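Local coordinates for Lmo1076 protein (Listeria monocytogenes serovar 1/2a, PDB 5JQC) that is a putative secreted autolysin, probably with amidase activity in cell-wall degradation, represented here by a stretch with three SH3-like GW modules, at residues Y140-G151 / Y159-W170. Numbering follows the deposited sequence.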
loop_
_atom_site.group_PDB
_atom_site.type_symbol
_atom_site.label_atom_id
_atom_site.label_comp_id
_atom_site.label_asym_id
_atom_site.label_seq_id
_atom_site.Cartn_x
_atom_site.Cartn_y
_atom_site.Cartn_z
ATOM N N TYR A 140 -1.426 -2.914 -16.760
ATOM C CA TYR A 140 -0.148 -2.325 -16.390
ATOM C C TYR A 140 0.921 -3.388 -16.222
ATOM O O TYR A 140 1.948 -3.144 -15.588
ATOM C CB TYR A 140 -0.293 -1.510 -15.117
ATOM C CG TYR A 140 -1.431 -0.531 -15.157
ATOM C CD1 TYR A 140 -2.712 -0.925 -14.819
ATOM C CD2 TYR A 140 -1.222 0.789 -15.516
ATOM C CE1 TYR A 140 -3.758 -0.027 -14.838
ATOM C CE2 TYR A 140 -2.262 1.695 -15.535
ATOM C CZ TYR A 140 -3.532 1.279 -15.203
ATOM O OH TYR A 140 -4.585 2.173 -15.213
ATOM N N GLN A 141 0.692 -4.571 -16.770
ATOM C CA GLN A 141 1.666 -5.632 -16.616
ATOM C C GLN A 141 2.995 -5.211 -17.234
ATOM O O GLN A 141 3.042 -4.584 -18.297
ATOM C CB GLN A 141 1.113 -6.919 -17.232
ATOM C CG GLN A 141 2.032 -8.139 -17.229
ATOM C CD GLN A 141 2.481 -8.577 -15.853
ATOM O OE1 GLN A 141 2.011 -8.080 -14.823
ATOM N NE2 GLN A 141 3.424 -9.514 -15.831
ATOM N N ASN A 142 4.076 -5.491 -16.516
ATOM C CA ASN A 142 5.448 -5.213 -16.942
ATOM C C ASN A 142 5.733 -3.730 -17.143
ATOM O O ASN A 142 6.781 -3.384 -17.688
ATOM C CB ASN A 142 5.806 -6.004 -18.200
ATOM C CG ASN A 142 5.987 -7.480 -17.914
ATOM O OD1 ASN A 142 6.573 -7.865 -16.900
ATOM N ND2 ASN A 142 5.475 -8.324 -18.805
ATOM N N LYS A 143 4.871 -2.829 -16.662
ATOM C CA LYS A 143 5.150 -1.397 -16.703
ATOM C C LYS A 143 5.924 -0.960 -15.463
ATOM O O LYS A 143 5.815 -1.564 -14.389
ATOM C CB LYS A 143 3.863 -0.565 -16.795
ATOM C CG LYS A 143 3.047 -0.777 -18.058
ATOM C CD LYS A 143 2.290 0.495 -18.463
ATOM C CE LYS A 143 1.795 0.396 -19.914
ATOM N NZ LYS A 143 1.239 1.686 -20.436
ATOM N N ASP A 144 6.686 0.119 -15.617
ATOM C CA ASP A 144 7.324 0.748 -14.470
ATOM C C ASP A 144 6.315 1.558 -13.677
ATOM O O ASP A 144 5.341 2.084 -14.220
ATOM C CB ASP A 144 8.471 1.655 -14.912
ATOM C CG ASP A 144 9.760 0.896 -15.077
ATOM O OD1 ASP A 144 9.738 -0.351 -14.915
ATOM O OD2 ASP A 144 10.780 1.537 -15.387
ATOM N N ALA A 145 6.561 1.664 -12.377
ATOM C CA ALA A 145 5.618 2.334 -11.500
ATOM C C ALA A 145 6.363 2.950 -10.332
ATOM O O ALA A 145 7.438 2.482 -9.937
ATOM C CB ALA A 145 4.540 1.361 -11.008
ATOM N N LYS A 146 5.787 4.019 -9.796
ATOM C CA LYS A 146 6.281 4.651 -8.586
ATOM C C LYS A 146 5.356 4.266 -7.436
ATOM O O LYS A 146 4.137 4.451 -7.524
ATOM C CB LYS A 146 6.358 6.167 -8.753
ATOM C CG LYS A 146 7.040 6.849 -7.591
ATOM C CD LYS A 146 7.043 8.363 -7.737
ATOM C CE LYS A 146 7.657 9.010 -6.511
ATOM N NZ LYS A 146 7.403 10.475 -6.469
ATOM N N ILE A 147 5.935 3.725 -6.373
ATOM C CA ILE A 147 5.188 3.286 -5.203
ATOM C C ILE A 147 5.219 4.413 -4.177
ATOM O O ILE A 147 6.295 4.814 -3.718
ATOM C CB ILE A 147 5.792 1.993 -4.641
ATOM C CG1 ILE A 147 5.502 0.823 -5.597
ATOM C CG2 ILE A 147 5.298 1.757 -3.226
ATOM C CD1 ILE A 147 6.646 -0.185 -5.723
ATOM N N ILE A 148 4.045 4.936 -3.820
ATOM C CA ILE A 148 3.960 6.151 -3.009
ATOM C C ILE A 148 3.345 5.926 -1.626
ATOM O O ILE A 148 3.437 6.825 -0.771
ATOM C CB ILE A 148 3.178 7.253 -3.750
ATOM C CG1 ILE A 148 1.707 6.857 -3.846
ATOM C CG2 ILE A 148 3.773 7.473 -5.135
ATOM C CD1 ILE A 148 0.889 7.743 -4.742
ATOM N N LYS A 149 2.736 4.771 -1.368
ATOM C CA LYS A 149 2.103 4.546 -0.076
ATOM C C LYS A 149 1.891 3.052 0.101
ATOM O O LYS A 149 1.720 2.323 -0.880
ATOM C CB LYS A 149 0.770 5.290 0.005
ATOM C CG LYS A 149 0.339 5.692 1.384
ATOM C CD LYS A 149 -1.097 6.192 1.319
ATOM C CE LYS A 149 -1.460 7.018 2.536
ATOM N NZ LYS A 149 -2.727 7.765 2.299
ATOM N N GLN A 150 1.881 2.602 1.357
ATOM C CA GLN A 150 1.522 1.222 1.658
ATOM C C GLN A 150 0.479 1.185 2.760
ATOM O O GLN A 150 0.297 2.149 3.511
ATOM C CB GLN A 150 2.728 0.378 2.077
ATOM C CG GLN A 150 3.354 0.756 3.391
ATOM C CD GLN A 150 4.326 -0.291 3.871
ATOM O OE1 GLN A 150 5.158 -0.752 3.107
ATOM N NE2 GLN A 150 4.203 -0.700 5.135
ATOM N N GLY A 151 -0.213 0.050 2.835
ATOM C CA GLY A 151 -1.155 -0.231 3.893
ATOM C C GLY A 151 -1.383 -1.717 3.950
ATOM O O GLY A 151 -1.288 -2.395 2.919
ATOM N N TYR A 159 0.323 -1.748 -2.186
ATOM C CA TYR A 159 1.027 -0.527 -2.581
ATOM C C TYR A 159 0.103 0.368 -3.380
ATOM O O TYR A 159 -0.563 -0.100 -4.310
ATOM C CB TYR A 159 2.234 -0.839 -3.451
ATOM C CG TYR A 159 3.398 -1.381 -2.716
ATOM C CD1 TYR A 159 3.539 -1.181 -1.354
ATOM C CD2 TYR A 159 4.371 -2.089 -3.390
ATOM C CE1 TYR A 159 4.632 -1.690 -0.683
ATOM C CE2 TYR A 159 5.462 -2.597 -2.742
ATOM C CZ TYR A 159 5.598 -2.393 -1.390
ATOM O OH TYR A 159 6.700 -2.909 -0.744
ATOM N N GLN A 160 0.095 1.650 -3.053
ATOM C CA GLN A 160 -0.484 2.648 -3.940
ATOM C C GLN A 160 0.598 3.086 -4.919
ATOM O O GLN A 160 1.741 3.323 -4.518
ATOM C CB GLN A 160 -1.016 3.838 -3.142
ATOM C CG GLN A 160 -1.869 4.759 -3.983
ATOM C CD GLN A 160 -2.327 5.973 -3.235
ATOM O OE1 GLN A 160 -1.620 6.480 -2.369
ATOM N NE2 GLN A 160 -3.526 6.448 -3.555
ATOM N N PHE A 161 0.255 3.176 -6.199
ATOM C CA PHE A 161 1.284 3.293 -7.224
ATOM C C PHE A 161 0.838 4.189 -8.375
ATOM O O PHE A 161 -0.356 4.361 -8.642
ATOM C CB PHE A 161 1.675 1.923 -7.790
ATOM C CG PHE A 161 0.611 1.315 -8.671
ATOM C CD1 PHE A 161 -0.507 0.726 -8.121
ATOM C CD2 PHE A 161 0.719 1.364 -10.044
ATOM C CE1 PHE A 161 -1.486 0.201 -8.921
ATOM C CE2 PHE A 161 -0.250 0.841 -10.843
ATOM C CZ PHE A 161 -1.356 0.253 -10.284
ATOM N N GLN A 162 1.833 4.722 -9.083
ATOM C CA GLN A 162 1.629 5.600 -10.229
ATOM C C GLN A 162 2.309 5.016 -11.458
ATOM O O GLN A 162 3.394 4.427 -11.358
ATOM C CB GLN A 162 2.189 6.993 -9.962
ATOM C CG GLN A 162 1.697 7.600 -8.669
ATOM C CD GLN A 162 2.276 8.986 -8.432
ATOM O OE1 GLN A 162 3.496 9.176 -8.434
ATOM N NE2 GLN A 162 1.402 9.962 -8.217
ATOM N N VAL A 163 1.666 5.189 -12.614
ATOM C CA VAL A 163 2.232 4.850 -13.921
ATOM C C VAL A 163 2.098 6.082 -14.816
ATOM O O VAL A 163 0.992 6.613 -14.994
ATOM C CB VAL A 163 1.547 3.620 -14.555
ATOM C CG1 VAL A 163 2.148 3.282 -15.919
ATOM C CG2 VAL A 163 1.653 2.408 -13.634
ATOM N N GLY A 164 3.217 6.542 -15.366
ATOM C CA GLY A 164 3.213 7.772 -16.144
ATOM C C GLY A 164 2.741 8.997 -15.382
ATOM O O GLY A 164 1.946 9.782 -15.913
ATOM N N GLY A 165 3.200 9.180 -14.146
ATOM C CA GLY A 165 2.854 10.365 -13.394
ATOM C C GLY A 165 1.456 10.395 -12.812
ATOM O O GLY A 165 1.144 11.322 -12.051
ATOM N N LYS A 166 0.608 9.416 -13.125
ATOM C CA LYS A 166 -0.771 9.372 -12.648
ATOM C C LYS A 166 -0.948 8.247 -11.620
ATOM O O LYS A 166 -0.605 7.087 -11.891
ATOM C CB LYS A 166 -1.743 9.180 -13.824
ATOM C CG LYS A 166 -2.229 10.472 -14.502
ATOM C CD LYS A 166 -1.121 11.169 -15.300
ATOM C CE LYS A 166 -1.572 12.499 -15.932
ATOM N NZ LYS A 166 -0.418 13.255 -16.520
ATOM N N THR A 167 -1.496 8.594 -10.451
ATOM C CA THR A 167 -1.838 7.600 -9.430
ATOM C C THR A 167 -2.924 6.654 -9.940
ATOM O O THR A 167 -4.040 7.083 -10.247
ATOM C CB THR A 167 -2.315 8.281 -8.149
ATOM O OG1 THR A 167 -1.297 9.147 -7.652
ATOM C CG2 THR A 167 -2.667 7.221 -7.077
ATOM N N ILE A 168 -2.609 5.367 -10.015
ATOM C CA ILE A 168 -3.541 4.394 -10.583
ATOM C C ILE A 168 -4.468 3.812 -9.526
ATOM O O ILE A 168 -5.665 3.630 -9.761
ATOM C CB ILE A 168 -2.756 3.285 -11.298
ATOM C CG1 ILE A 168 -1.853 3.906 -12.363
ATOM C CG2 ILE A 168 -3.707 2.298 -11.924
ATOM C CD1 ILE A 168 -2.623 4.631 -13.453
ATOM N N GLY A 169 -3.934 3.491 -8.361
ATOM C CA GLY A 169 -4.727 2.778 -7.374
ATOM C C GLY A 169 -3.825 1.975 -6.456
ATOM O O GLY A 169 -2.682 2.360 -6.197
ATOM N N TRP A 170 -4.368 0.865 -5.975
ATOM C CA TRP A 170 -3.701 0.017 -5.007
ATOM C C TRP A 170 -3.579 -1.396 -5.550
ATOM O O TRP A 170 -4.527 -1.950 -6.131
ATOM C CB TRP A 170 -4.459 -0.000 -3.679
ATOM C CG TRP A 170 -4.461 1.324 -2.937
ATOM C CD1 TRP A 170 -5.254 2.417 -3.192
ATOM C CD2 TRP A 170 -3.673 1.667 -1.790
ATOM N NE1 TRP A 170 -5.002 3.411 -2.282
ATOM C CE2 TRP A 170 -4.030 2.982 -1.414
ATOM C CE3 TRP A 170 -2.694 0.997 -1.048
ATOM C CZ2 TRP A 170 -3.448 3.630 -0.333
ATOM C CZ3 TRP A 170 -2.111 1.649 0.019
ATOM C CH2 TRP A 170 -2.495 2.946 0.371
#
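I147 and Y159 form the tight side of this antiparallel hairpin pairing, in the middle GW module of this chain. I147 CG2 sits over one face of the Y159 ring, a CH-pi contact 3.9 Å from the centroid and 19° off the normal, and Q150 CB meets the ring edge. A145 CB touches F161 CD2 at 3.9 Å. The rings of Y159 and F161 both pack edge-to-face with F176, in the module core. Y140 meets I168 CG2 through CZ and OH, and V163 CG2 through CD2.

Four backbone hydrogen bonds join the strands, two of them between K146 and Q162. A beta bulge at I148 shifts the register by one.

The other face is more polar, and looser at its K146 and Q162 end. With CG anti to the backbone N (chi1 -172°), exposed K146 lies extended alongside Q162, CD 3.7 Å from Q162 OE1, and its ammonium runs on past. I148 CG2 lies 3.7 Å from Q162 OE1, and I148 CD1 the same from Q160 OE1. Q162 NE2 donates to T167 OG1 at 2.9 Å. Buried W170 closes the other end: Q160 CB of its own segment lies over one face, and K149 CD reaches CH2 from across.

Apolar and aromatic groups thus bind the hairpin to the core, whereas I148 and the lysines give the outer face aliphatic stems packed against glutamine amide oxygens, with polar ends beyond.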